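Long-range contacts in beta-galactosidase (Trichoderma reesei, PDB 3OG2), which probably hydrolyses terminal non-reducing beta-D-galactose residues from beta-D-galactosides, as a member of glycoside hydrolase family 35: residues G130-V135 with P144-A149; T272-V277 with A314-F319; Q603-V608 with S979-G984; G717-R722 with A815-S820. All blocks are in the same frame, centred on the assembly; numbering follows the deposited sequence.

Contact 1 (G130-V135 with P144-A149). With NAG (2-acetamido-2-deoxy-beta-D-glucopyranose), chain E.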
loop_
_atom_site.group_PDB
_atom_site.type_symbol
_atom_site.label_atom_id
_atom_site.label_comp_id
_atom_site.label_asym_id
_atom_site.label_seq_id
_atom_site.Cartn_x
_atom_site.Cartn_y
_atom_site.Cartn_z
ATOM N N GLY A 130 -0.433 1.571 -22.199
ATOM C CA GLY A 130 0.198 0.688 -23.183
ATOM C C GLY A 130 0.381 1.349 -24.555
ATOM O O GLY A 130 1.224 0.878 -25.334
ATOM N N TRP A 131 -0.405 2.411 -24.851
ATOM C CA TRP A 131 -0.154 3.089 -26.123
ATOM C C TRP A 131 1.183 3.812 -26.179
ATOM O O TRP A 131 1.584 4.183 -27.296
ATOM C CB TRP A 131 -1.329 3.990 -26.439
ATOM C CG TRP A 131 -1.887 4.899 -25.399
ATOM C CD1 TRP A 131 -2.944 4.655 -24.605
ATOM C CD2 TRP A 131 -1.426 6.219 -25.097
ATOM N NE1 TRP A 131 -3.202 5.710 -23.788
ATOM C CE2 TRP A 131 -2.291 6.695 -24.066
ATOM C CE3 TRP A 131 -0.403 7.059 -25.574
ATOM C CZ2 TRP A 131 -2.174 7.962 -23.483
ATOM C CZ3 TRP A 131 -0.310 8.317 -24.970
ATOM C CH2 TRP A 131 -1.181 8.753 -23.951
ATOM N N LEU A 132 1.912 3.936 -25.064
ATOM C CA LEU A 132 3.292 4.437 -25.188
ATOM C C LEU A 132 4.187 3.431 -25.873
ATOM O O LEU A 132 5.293 3.775 -26.288
ATOM C CB LEU A 132 3.844 4.810 -23.814
ATOM C CG LEU A 132 3.365 6.161 -23.263
ATOM C CD1 LEU A 132 4.199 6.483 -22.009
ATOM C CD2 LEU A 132 3.316 7.371 -24.152
ATOM N N GLN A 133 3.772 2.139 -26.035
ATOM C CA GLN A 133 4.565 1.264 -26.865
ATOM C C GLN A 133 4.617 1.741 -28.321
ATOM O O GLN A 133 5.545 1.338 -29.018
ATOM C CB GLN A 133 4.017 -0.180 -26.837
ATOM C CG GLN A 133 3.969 -0.767 -25.432
ATOM C CD GLN A 133 4.066 -2.268 -25.399
ATOM O OE1 GLN A 133 3.782 -2.949 -26.419
ATOM N NE2 GLN A 133 4.436 -2.872 -24.252
ATOM N N ARG A 134 3.690 2.603 -28.730
ATOM C CA ARG A 134 3.685 3.109 -30.077
ATOM C C ARG A 134 4.414 4.453 -30.194
ATOM O O ARG A 134 4.395 5.096 -31.243
ATOM C CB ARG A 134 2.242 3.296 -30.549
ATOM C CG ARG A 134 1.493 1.954 -30.499
ATOM C CD ARG A 134 0.215 2.030 -31.320
ATOM N NE ARG A 134 -0.709 3.130 -31.015
ATOM C CZ ARG A 134 -1.718 3.043 -30.135
ATOM N NH1 ARG A 134 -1.932 1.902 -29.456
ATOM N NH2 ARG A 134 -2.550 4.064 -29.924
ATOM N N VAL A 135 5.067 4.911 -29.130
ATOM C CA VAL A 135 5.884 6.141 -29.176
ATOM C C VAL A 135 7.310 5.739 -29.409
ATOM O O VAL A 135 7.889 4.999 -28.623
ATOM C CB VAL A 135 5.703 6.887 -27.841
ATOM C CG1 VAL A 135 6.675 8.062 -27.774
ATOM C CG2 VAL A 135 4.274 7.385 -27.712
ATOM N N PRO A 144 10.631 14.439 -27.819
ATOM C CA PRO A 144 9.396 15.230 -27.800
ATOM C C PRO A 144 8.159 14.385 -27.992
ATOM O O PRO A 144 7.086 14.815 -27.516
ATOM C CB PRO A 144 9.568 16.267 -28.912
ATOM C CG PRO A 144 10.577 15.603 -29.818
ATOM C CD PRO A 144 11.512 14.825 -28.926
ATOM N N ASP A 145 8.263 13.215 -28.662
ATOM C CA ASP A 145 7.040 12.408 -28.774
ATOM C C ASP A 145 6.625 11.845 -27.415
ATOM O O ASP A 145 5.437 11.824 -27.090
ATOM C CB ASP A 145 7.184 11.288 -29.805
ATOM C CG ASP A 145 8.483 10.491 -29.688
ATOM O OD1 ASP A 145 9.363 10.799 -28.860
ATOM O OD2 ASP A 145 8.656 9.495 -30.428
ATOM N N TYR A 146 7.576 11.490 -26.560
ATOM C CA TYR A 146 7.299 11.089 -25.179
ATOM C C TYR A 146 6.764 12.288 -24.409
ATOM O O TYR A 146 5.704 12.230 -23.754
ATOM C CB TYR A 146 8.550 10.485 -24.472
ATOM C CG TYR A 146 8.213 10.362 -22.975
ATOM C CD1 TYR A 146 7.297 9.382 -22.558
ATOM C CD2 TYR A 146 8.751 11.236 -22.029
ATOM C CE1 TYR A 146 6.974 9.260 -21.213
ATOM C CE2 TYR A 146 8.412 11.136 -20.708
ATOM C CZ TYR A 146 7.517 10.145 -20.302
ATOM O OH TYR A 146 7.179 10.078 -18.969
ATOM N N LEU A 147 7.494 13.417 -24.421
ATOM C CA LEU A 147 7.088 14.569 -23.600
ATOM C C LEU A 147 5.666 14.984 -23.928
ATOM O O LEU A 147 4.806 15.184 -23.065
ATOM C CB LEU A 147 7.972 15.814 -23.857
ATOM C CG LEU A 147 9.394 15.693 -23.288
ATOM C CD1 LEU A 147 10.086 17.020 -23.501
ATOM C CD2 LEU A 147 9.402 15.320 -21.804
ATOM N N HIS A 148 5.406 15.106 -25.248
ATOM C CA HIS A 148 4.097 15.630 -25.600
ATOM C C HIS A 148 3.025 14.569 -25.372
ATOM O O HIS A 148 1.869 14.923 -25.101
ATOM C CB HIS A 148 4.169 16.190 -27.021
ATOM C CG HIS A 148 5.116 17.354 -27.099
ATOM N ND1 HIS A 148 5.288 18.326 -26.140
ATOM C CD2 HIS A 148 5.935 17.648 -28.136
ATOM C CE1 HIS A 148 6.207 19.195 -26.568
ATOM N NE2 HIS A 148 6.587 18.788 -27.745
ATOM N N ALA A 149 3.365 13.270 -25.359
ATOM C CA ALA A 149 2.402 12.228 -24.974
ATOM C C ALA A 149 1.954 12.380 -23.518
ATOM O O ALA A 149 0.856 11.925 -23.203
ATOM C CB ALA A 149 2.988 10.839 -25.182
HETATM C C1 NAG E . 3.550 5.878 -35.292
HETATM C C2 NAG E . 2.051 6.119 -35.035
HETATM C C3 NAG E . 1.456 7.245 -35.863
HETATM C C4 NAG E . 2.304 8.530 -35.813
HETATM C C5 NAG E . 3.774 8.132 -36.028
HETATM C C6 NAG E . 4.668 9.377 -35.993
HETATM C C7 NAG E . 0.389 4.512 -34.193
HETATM C C8 NAG E . -0.634 3.518 -34.713
HETATM N N2 NAG E . 1.232 4.946 -35.135
HETATM O O3 NAG E . 0.123 7.553 -35.477
HETATM O O4 NAG E . 1.858 9.407 -36.855
HETATM O O5 NAG E . 4.166 7.154 -35.036
HETATM O O6 NAG E . 5.927 9.201 -36.601
HETATM O O7 NAG E . 0.137 5.070 -33.112
#
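L132 and A149 meet methyl to methyl between the 3-10 segment 130-134 and the start of helix 144-163, with L132 CD2 3.6 Å from A149 CB. The other L132 methyl goes to an aromatic neighbour: CD1 lies 4.0 Å from Y146 CE1, at the edge of the tyrosine ring. V135 completes the apolar set. Its CG1 stands anti to the backbone N (chi1 172°), which lays it alongside the D145 side chain, 3.6 Å from D145 CG, as the two side chains run past each other in opposite directions. V135 CG2 looks at A149 CB from further off.

No hydrogen bond joins the two segments. The benzo edge of W131 meets a backbone oxygen: CH2 lies 3.8 Å from A149 O, which sits in the plane of the ring; the indole NE1 is spent on E83 O. On the helix side, D145 OD1 takes a weak bond from Y146 N, and its OD2 accepts from G137 N in the connecting loop.

The sugar meets R134. NE donates to O7 of the NAG acetamide at 3.0 Å (N-H...O 150°), the oxygen lying in the guanidinium plane, while NH1 makes a salt bridge with E830.

In the fold, segment 130-135 belongs to the long loop between barrel strand 110-116 and helix 144-163, and the contact folds that loop back against the helix it leads into. Further round, Y146 and L147 pack against Y195 of helix 193-205.

Contact 2 (T272-V277 with A314-F319)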
loop_
_atom_site.group_PDB
_atom_site.type_symbol
_atom_site.label_atom_id
_atom_site.label_comp_id
_atom_site.label_asym_id
_atom_site.label_seq_id
_atom_site.Cartn_x
_atom_site.Cartn_y
_atom_site.Cartn_z
ATOM N N THR A 272 17.620 21.826 3.333
ATOM C CA THR A 272 16.224 21.357 3.336
ATOM C C THR A 272 16.078 20.192 4.290
ATOM O O THR A 272 17.067 19.565 4.702
ATOM C CB THR A 272 15.767 21.003 1.901
ATOM O OG1 THR A 272 16.622 20.004 1.319
ATOM C CG2 THR A 272 15.812 22.194 0.964
ATOM N N PRO A 273 14.858 19.886 4.703
ATOM C CA PRO A 273 14.707 18.845 5.729
ATOM C C PRO A 273 15.114 17.483 5.258
ATOM O O PRO A 273 14.822 17.106 4.129
ATOM C CB PRO A 273 13.185 18.892 5.974
ATOM C CG PRO A 273 12.720 20.237 5.534
ATOM C CD PRO A 273 13.597 20.557 4.334
ATOM N N PHE A 274 15.726 16.716 6.144
ATOM C CA PHE A 274 16.031 15.320 5.780
ATOM C C PHE A 274 14.727 14.550 5.566
ATOM O O PHE A 274 13.902 14.425 6.460
ATOM C CB PHE A 274 16.922 14.681 6.829
ATOM C CG PHE A 274 17.217 13.205 6.530
ATOM C CD1 PHE A 274 17.435 12.729 5.251
ATOM C CD2 PHE A 274 17.234 12.326 7.631
ATOM C CE1 PHE A 274 17.615 11.341 5.035
ATOM C CE2 PHE A 274 17.426 10.972 7.403
ATOM C CZ PHE A 274 17.624 10.486 6.114
ATOM N N SER A 275 14.570 14.075 4.317
ATOM C CA SER A 275 13.308 13.503 3.852
ATOM C C SER A 275 13.469 12.129 3.227
ATOM O O SER A 275 14.219 11.974 2.271
ATOM C CB SER A 275 12.732 14.432 2.780
ATOM O OG SER A 275 12.509 15.753 3.299
ATOM N N LEU A 276 12.765 11.159 3.801
ATOM C CA LEU A 276 12.697 9.811 3.274
ATOM C C LEU A 276 11.288 9.700 2.671
ATOM O O LEU A 276 10.304 9.479 3.371
ATOM C CB LEU A 276 12.920 8.738 4.347
ATOM C CG LEU A 276 14.355 8.732 4.882
ATOM C CD1 LEU A 276 14.451 7.790 6.089
ATOM C CD2 LEU A 276 15.340 8.324 3.783
ATOM N N VAL A 277 11.217 9.914 1.371
ATOM C CA VAL A 277 9.916 9.994 0.703
ATOM C C VAL A 277 9.319 8.612 0.525
ATOM O O VAL A 277 8.115 8.428 0.432
ATOM C CB VAL A 277 10.089 10.744 -0.645
ATOM C CG1 VAL A 277 8.811 10.705 -1.488
ATOM C CG2 VAL A 277 10.446 12.170 -0.266
ATOM N N ALA A 314 19.055 9.800 12.592
ATOM C CA ALA A 314 19.605 10.685 11.550
ATOM C C ALA A 314 18.783 11.970 11.425
ATOM O O ALA A 314 19.095 12.795 10.534
ATOM C CB ALA A 314 19.672 9.954 10.240
ATOM N N GLY A 315 17.730 12.175 12.226
ATOM C CA GLY A 315 16.959 13.392 12.205
ATOM C C GLY A 315 15.990 13.463 11.065
ATOM O O GLY A 315 15.658 14.580 10.605
ATOM N N VAL A 316 15.418 12.347 10.595
ATOM C CA VAL A 316 14.386 12.514 9.538
ATOM C C VAL A 316 13.221 13.334 10.027
ATOM O O VAL A 316 12.684 13.108 11.115
ATOM C CB VAL A 316 13.954 11.120 9.062
ATOM C CG1 VAL A 316 13.104 10.354 10.112
ATOM C CG2 VAL A 316 13.215 11.227 7.736
ATOM N N THR A 317 12.774 14.304 9.198
ATOM C CA THR A 317 11.608 15.080 9.604
ATOM C C THR A 317 10.521 15.064 8.517
ATOM O O THR A 317 9.465 15.645 8.753
ATOM C CB THR A 317 11.938 16.509 9.975
ATOM O OG1 THR A 317 12.642 17.094 8.875
ATOM C CG2 THR A 317 12.829 16.565 11.250
ATOM N N ILE A 318 10.771 14.393 7.371
ATOM C CA ILE A 318 9.652 14.099 6.426
ATOM C C ILE A 318 9.860 12.606 6.159
ATOM O O ILE A 318 10.908 12.227 5.596
ATOM C CB ILE A 318 9.705 14.931 5.139
ATOM C CG1 ILE A 318 9.563 16.438 5.427
ATOM C CG2 ILE A 318 8.637 14.408 4.155
ATOM C CD1 ILE A 318 9.648 17.305 4.207
ATOM N N PHE A 319 8.922 11.774 6.615
ATOM C CA PHE A 319 9.165 10.323 6.684
ATOM C C PHE A 319 7.919 9.625 6.217
ATOM O O PHE A 319 6.884 9.695 6.913
ATOM C CB PHE A 319 9.500 10.011 8.155
ATOM C CG PHE A 319 9.933 8.574 8.451
ATOM C CD1 PHE A 319 10.477 7.705 7.514
ATOM C CD2 PHE A 319 9.798 8.163 9.767
ATOM C CE1 PHE A 319 10.914 6.427 7.882
ATOM C CE2 PHE A 319 10.212 6.875 10.126
ATOM C CZ PHE A 319 10.764 6.033 9.210
#
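F274 reaches V316 because its CG stands anti to the backbone N (chi1 177°), swinging the ring over the chain at A314 to V316. V316 CG2 covers one face of the F274 ring. F274 CD2 closes to 3.4 Å on V316 CA, and CE2 lies 3.8 Å from A314 CB. S275 turns OG back beside its backbone N (chi1 -59°), which lets the hydroxyl donate to P273 O at 2.8 Å from well above the carbonyl plane, with I318 CD1 packed against S275 OG.

The two strands run parallel as neighbours in the TIM barrel, S275 bridging to I318 and L276 to F319. L276 crosses V316 at about a right angle, CG to CG2 4.0 Å, and lies side by side with F319. Backbone bonds pin the register: L276 N gives to I318 O at 2.8 Å, and F274 O accepts both T317 N at 3.0 Å (165°) and I318 N at 3.3 Å.

Helix 301-313 ends in a Schellman motif at G315, and the return to a parallel neighbour makes a beta-alpha-beta crossover. T317 OG1 bonds to H31 O, and E278, which binds galactose, follows two residues after L276.

Chemically, then, this is a buried, largely apolar seam in which the backbone bonds set the register; the doubly gripped F274 O fixes where the two chains come together.

Contact 3 (Q603-V608 with S979-G984); sequences QADFNV and SPILTG. With NAG (2-acetamido-2-deoxy-beta-D-glucopyranose), chain B.
F606 and L982 form an antiparallel, hydrogen-bonded pair, a single beta bridge by which the end of strand 599-605 meets short strand 981-982 near the C terminus. F606 N gives to L982 O at 2.8 Å, and L982 N returns to F606 O at 2.9 Å along a more bent path (136°). Their side chains cross at a slant, CD2 to CD2 4.1 Å.

The tight part lies on the Q603 side of this bridge. D605 uses both carboxylate oxygens, each met from above the plane: OD1 accepts G984 N at 2.9 Å, almost straight at 175°, and OD2 accepts T983 OG1 at 2.8 Å. OD1 also takes a salt bridge from R591 NE, which probably favours the charged carboxylate. Q603, bent at chi2 (-62°), curls its amide round so that NE2 donates to G984 O at 2.9 Å within the amide plane. G984 has no side chain; a CB there would point toward the first segment and clash with A604 O.

The other end is looser. Beyond I981, whose CG1 brushes N607 CB, direct backbone bonds give way to one water, which donates to N607 O at 2.8 Å and to P980 O and accepts from S979 OG. V608 is exposed, and the N607 side chain leads away from the second segment into an N-linked glycan, its ND2 bonded covalently to C1 of NAG at 1.4 Å.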
loop_
_atom_site.group_PDB
_atom_site.type_symbol
_atom_site.label_atom_id
_atom_site.label_comp_id
_atom_site.label_asym_id
_atom_site.label_seq_id
_atom_site.Cartn_x
_atom_site.Cartn_y
_atom_site.Cartn_z
ATOM N N GLN A 603 -15.953 7.527 18.468
ATOM C CA GLN A 603 -16.172 6.501 17.467
ATOM C C GLN A 603 -15.057 5.466 17.567
ATOM O O GLN A 603 -13.888 5.881 17.535
ATOM C CB GLN A 603 -16.198 7.145 16.061
ATOM C CG GLN A 603 -17.376 8.103 15.876
ATOM C CD GLN A 603 -18.743 7.450 15.997
ATOM O OE1 GLN A 603 -19.587 7.933 16.798
ATOM N NE2 GLN A 603 -19.010 6.396 15.218
ATOM N N ALA A 604 -15.408 4.211 17.683
ATOM C CA ALA A 604 -14.435 3.176 18.011
ATOM C C ALA A 604 -14.799 1.846 17.334
ATOM O O ALA A 604 -15.984 1.651 17.048
ATOM C CB ALA A 604 -14.420 2.962 19.506
ATOM N N ASP A 605 -13.799 1.013 17.140
ATOM C CA ASP A 605 -14.046 -0.354 16.698
ATOM C C ASP A 605 -13.534 -1.322 17.767
ATOM O O ASP A 605 -12.536 -1.052 18.428
ATOM C CB ASP A 605 -13.354 -0.706 15.380
ATOM C CG ASP A 605 -13.962 0.015 14.192
ATOM O OD1 ASP A 605 -14.535 1.111 14.323
ATOM O OD2 ASP A 605 -13.860 -0.551 13.035
ATOM N N PHE A 606 -14.251 -2.429 17.904
ATOM C CA PHE A 606 -13.912 -3.443 18.866
ATOM C C PHE A 606 -13.868 -4.829 18.212
ATOM O O PHE A 606 -14.832 -5.275 17.586
ATOM C CB PHE A 606 -14.984 -3.497 19.970
ATOM C CG PHE A 606 -15.133 -2.156 20.653
ATOM C CD1 PHE A 606 -14.215 -1.763 21.629
ATOM C CD2 PHE A 606 -16.199 -1.319 20.322
ATOM C CE1 PHE A 606 -14.334 -0.545 22.283
ATOM C CE2 PHE A 606 -16.311 -0.093 20.985
ATOM C CZ PHE A 606 -15.395 0.299 21.949
ATOM N N ASN A 607 -12.732 -5.519 18.317
ATOM C CA ASN A 607 -12.675 -6.875 17.752
ATOM C C ASN A 607 -12.706 -7.919 18.880
ATOM O O ASN A 607 -12.906 -9.114 18.573
ATOM C CB ASN A 607 -11.466 -7.116 16.860
ATOM C CG ASN A 607 -10.146 -7.132 17.630
ATOM O OD1 ASN A 607 -10.016 -6.506 18.686
ATOM N ND2 ASN A 607 -9.184 -7.874 17.082
ATOM N N VAL A 608 -12.545 -7.476 20.117
ATOM C CA VAL A 608 -12.612 -8.335 21.285
ATOM C C VAL A 608 -13.254 -7.485 22.373
ATOM O O VAL A 608 -13.306 -6.245 22.347
ATOM C CB VAL A 608 -11.250 -8.829 21.771
ATOM C CG1 VAL A 608 -10.622 -9.696 20.721
ATOM C CG2 VAL A 608 -10.349 -7.659 22.168
ATOM N N SER A 979 -13.027 -12.567 11.672
ATOM C CA SER A 979 -13.852 -12.311 12.869
ATOM C C SER A 979 -14.522 -10.948 12.766
ATOM O O SER A 979 -13.841 -9.937 12.453
ATOM C CB SER A 979 -12.918 -12.416 14.087
ATOM O OG SER A 979 -13.677 -12.288 15.300
ATOM N N PRO A 980 -15.821 -10.869 13.033
ATOM C CA PRO A 980 -16.497 -9.572 12.856
ATOM C C PRO A 980 -15.976 -8.504 13.807
ATOM O O PRO A 980 -15.738 -8.781 14.989
ATOM C CB PRO A 980 -17.974 -9.869 13.207
ATOM C CG PRO A 980 -18.022 -11.233 13.744
ATOM C CD PRO A 980 -16.740 -11.924 13.469
ATOM N N ILE A 981 -15.832 -7.294 13.298
ATOM C CA ILE A 981 -15.393 -6.179 14.146
ATOM C C ILE A 981 -16.558 -5.223 14.356
ATOM O O ILE A 981 -17.092 -4.695 13.405
ATOM C CB ILE A 981 -14.227 -5.432 13.434
ATOM C CG1 ILE A 981 -13.075 -6.442 13.229
ATOM C CG2 ILE A 981 -13.851 -4.179 14.203
ATOM C CD1 ILE A 981 -12.297 -6.124 11.970
ATOM N N LEU A 982 -16.925 -5.019 15.615
ATOM C CA LEU A 982 -17.977 -4.044 15.901
ATOM C C LEU A 982 -17.435 -2.671 15.582
ATOM O O LEU A 982 -16.359 -2.323 16.093
ATOM C CB LEU A 982 -18.347 -4.184 17.386
ATOM C CG LEU A 982 -19.517 -3.305 17.839
ATOM C CD1 LEU A 982 -20.819 -3.724 17.188
ATOM C CD2 LEU A 982 -19.628 -3.366 19.358
ATOM N N THR A 983 -18.132 -1.916 14.708
ATOM C CA THR A 983 -17.482 -0.790 14.068
ATOM C C THR A 983 -18.220 0.532 14.233
ATOM O O THR A 983 -19.465 0.590 14.204
ATOM C CB THR A 983 -17.250 -1.092 12.552
ATOM O OG1 THR A 983 -16.452 -0.048 12.007
ATOM C CG2 THR A 983 -18.551 -1.055 11.758
ATOM N N GLY A 984 -17.418 1.604 14.357
ATOM C CA GLY A 984 -17.874 2.981 14.433
ATOM C C GLY A 984 -17.495 3.730 13.160
ATOM O O GLY A 984 -17.532 4.950 13.173
HETATM C C1 NAG B . -7.986 -8.091 17.815
HETATM C C2 NAG B . -7.335 -9.393 17.262
HETATM C C3 NAG B . -5.999 -9.644 17.953
HETATM C C4 NAG B . -5.091 -8.385 17.724
HETATM C C5 NAG B . -5.856 -7.125 18.199
HETATM C C6 NAG B . -5.084 -5.864 17.811
HETATM C C7 NAG B . -9.114 -10.990 16.741
HETATM C C8 NAG B . -9.919 -12.145 17.246
HETATM N N2 NAG B . -8.204 -10.502 17.591
HETATM O O3 NAG B . -5.381 -10.752 17.279
HETATM O O4 NAG B . -3.971 -8.520 18.594
HETATM O O5 NAG B . -7.071 -7.051 17.452
HETATM O O6 NAG B . -5.697 -4.769 18.485
HETATM O O7 NAG B . -9.338 -10.422 15.657
HETATM O O HOH W 1 -13.431 -9.893 15.976
#

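Contact 4 (G717-R722 with A815-S820)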
loop_
_atom_site.group_PDB
_atom_site.type_symbol
_atom_site.label_atom_id
_atom_site.label_comp_id
_atom_site.label_asym_id
_atom_site.label_seq_id
_atom_site.Cartn_x
_atom_site.Cartn_y
_atom_site.Cartn_z
ATOM N N GLY A 717 -4.566 -17.401 -36.861
ATOM C CA GLY A 717 -3.712 -17.422 -38.022
ATOM C C GLY A 717 -4.197 -18.414 -39.074
ATOM O O GLY A 717 -4.289 -19.630 -38.792
ATOM N N ARG A 718 -4.503 -17.921 -40.273
ATOM C CA ARG A 718 -4.960 -18.769 -41.367
ATOM C C ARG A 718 -3.785 -19.195 -42.252
ATOM O O ARG A 718 -2.965 -18.330 -42.636
ATOM C CB ARG A 718 -5.927 -17.995 -42.253
ATOM C CG ARG A 718 -7.336 -17.921 -41.713
ATOM C CD ARG A 718 -8.130 -16.876 -42.471
ATOM N NE ARG A 718 -9.563 -16.874 -42.205
ATOM C CZ ARG A 718 -10.147 -16.429 -41.114
ATOM N NH1 ARG A 718 -9.412 -15.921 -40.102
ATOM N NH2 ARG A 718 -11.483 -16.480 -41.001
ATOM N N PHE A 719 -3.738 -20.460 -42.618
ATOM C CA PHE A 719 -2.769 -20.889 -43.607
ATOM C C PHE A 719 -3.389 -21.978 -44.483
ATOM O O PHE A 719 -4.381 -22.624 -44.063
ATOM C CB PHE A 719 -1.476 -21.427 -42.956
ATOM C CG PHE A 719 -1.609 -22.730 -42.175
ATOM C CD1 PHE A 719 -1.886 -22.689 -40.793
ATOM C CD2 PHE A 719 -1.433 -23.968 -42.800
ATOM C CE1 PHE A 719 -1.971 -23.913 -40.107
ATOM C CE2 PHE A 719 -1.546 -25.158 -42.126
ATOM C CZ PHE A 719 -1.796 -25.130 -40.750
ATOM N N THR A 720 -2.782 -22.207 -45.643
ATOM C CA THR A 720 -3.186 -23.343 -46.495
ATOM C C THR A 720 -2.158 -24.420 -46.393
ATOM O O THR A 720 -0.975 -24.165 -46.562
ATOM C CB THR A 720 -3.275 -22.801 -47.945
ATOM O OG1 THR A 720 -4.279 -21.772 -47.969
ATOM C CG2 THR A 720 -3.650 -23.983 -48.840
ATOM N N ALA A 721 -2.577 -25.639 -46.054
ATOM C CA ALA A 721 -1.592 -26.693 -45.889
ATOM C C ALA A 721 -0.883 -26.976 -47.193
ATOM O O ALA A 721 -1.541 -27.179 -48.233
ATOM C CB ALA A 721 -2.240 -27.962 -45.325
ATOM N N ARG A 722 0.448 -27.067 -47.128
ATOM C CA ARG A 722 1.261 -27.452 -48.279
ATOM C C ARG A 722 1.652 -28.906 -48.247
ATOM O O ARG A 722 1.747 -29.543 -49.303
ATOM C CB ARG A 722 2.520 -26.577 -48.357
ATOM C CG ARG A 722 2.023 -25.155 -48.717
ATOM C CD ARG A 722 2.741 -24.708 -49.988
ATOM N NE ARG A 722 3.172 -23.313 -49.772
ATOM C CZ ARG A 722 4.471 -23.055 -49.677
ATOM N NH1 ARG A 722 5.297 -24.087 -49.795
ATOM N NH2 ARG A 722 4.911 -21.829 -49.481
ATOM N N ALA A 815 9.716 -25.814 -46.956
ATOM C CA ALA A 815 9.256 -24.544 -47.522
ATOM C C ALA A 815 8.580 -23.702 -46.459
ATOM O O ALA A 815 7.903 -24.222 -45.576
ATOM C CB ALA A 815 8.293 -24.824 -48.658
ATOM N N ASN A 816 8.696 -22.379 -46.558
ATOM C CA ASN A 816 7.933 -21.558 -45.631
ATOM C C ASN A 816 6.462 -21.440 -46.025
ATOM O O ASN A 816 6.148 -21.351 -47.223
ATOM C CB ASN A 816 8.517 -20.127 -45.640
ATOM C CG ASN A 816 9.898 -20.207 -44.978
ATOM O OD1 ASN A 816 10.873 -19.840 -45.651
ATOM N ND2 ASN A 816 9.987 -20.685 -43.752
ATOM N N VAL A 817 5.554 -21.475 -45.078
ATOM C CA VAL A 817 4.124 -21.413 -45.313
ATOM C C VAL A 817 3.637 -20.130 -44.667
ATOM O O VAL A 817 3.915 -19.923 -43.479
ATOM C CB VAL A 817 3.403 -22.701 -44.803
ATOM C CG1 VAL A 817 1.908 -22.546 -45.058
ATOM C CG2 VAL A 817 3.932 -23.926 -45.518
ATOM N N SER A 818 2.991 -19.274 -45.460
ATOM C CA SER A 818 2.531 -17.982 -44.969
ATOM C C SER A 818 1.312 -18.135 -44.073
ATOM O O SER A 818 0.456 -18.979 -44.286
ATOM C CB SER A 818 2.130 -17.126 -46.194
ATOM O OG SER A 818 3.354 -16.692 -46.768
ATOM N N ILE A 819 1.209 -17.284 -43.075
ATOM C CA ILE A 819 0.054 -17.209 -42.176
ATOM C C ILE A 819 -0.449 -15.776 -42.216
ATOM O O ILE A 819 0.366 -14.840 -42.112
ATOM C CB ILE A 819 0.408 -17.579 -40.734
ATOM C CG1 ILE A 819 1.076 -18.985 -40.679
ATOM C CG2 ILE A 819 -0.827 -17.467 -39.871
ATOM C CD1 ILE A 819 1.499 -19.356 -39.260
ATOM N N SER A 820 -1.759 -15.626 -42.377
ATOM C CA SER A 820 -2.417 -14.310 -42.257
ATOM C C SER A 820 -3.173 -14.290 -40.945
ATOM O O SER A 820 -3.755 -15.309 -40.548
ATOM C CB SER A 820 -3.336 -13.999 -43.442
ATOM O OG SER A 820 -4.470 -14.816 -43.409
HETATM O O HOH W 2 -6.687 -15.154 -39.791
HETATM O O HOH W 3 -0.718 -20.322 -46.402
HETATM O O HOH W 4 2.128 -20.381 -48.244
#
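R718 and S820 pair in antiparallel fashion, the first rung between strand 713-720 and edge strand 820-824 of a five-stranded sheet. R718 N gives to S820 O at 2.7 Å, and S820 N returns to R718 O at 3.0 Å. CA-H...O contacts flank the rung, from G717 CA to S820 O and from I819 CA to R718 O.

Beyond the rung, waters link the two chains. One accepts from T720 N at 2.9 Å and donates to S818 O. Another joins R718 NH1 to S820 O, meeting the guanidinium edge in plane; NH1 also makes a salt bridge with D677.

F719, V817 and I819 are buried and make the apolar contacts. F719 has CG between its backbone N and carbonyl carbon (chi1 67°), which carries the ring away and leaves CB to touch V817 CG1 at 4.1 Å and I819 CG1 at 4.2 Å. I819 CG2 presses on G717 CA at 3.4 Å. The exposed R722 runs past V817 in the opposite direction, CG to CG2 3.9 Å, and spreads one guanidinium face over that methyl.

The mixture implies a sheet edge that is zipped directly at one end and then continued through water, with aliphatic groups on its inner side and the R722 charge toward the exposed end.

How the contacts relate
From the N terminus, contact 1 comes first and closes a short loop of eight residues within the barrel domain. Contact 2 follows in the same domain, closing 36 residues that are largely helix and joining two adjacent barrel strands; the two are in series, with centres about 35 Å apart. Contact 3 spans 370 residues and ties the third-domain sheet to a strand close to the C terminus. Contact 4 is nested inside that long loop, yet their centres are about 65 Å apart, on opposite sides of the chain's centre. It closes 92 residues within a peripheral all-beta region. No contacts cross, and none touch.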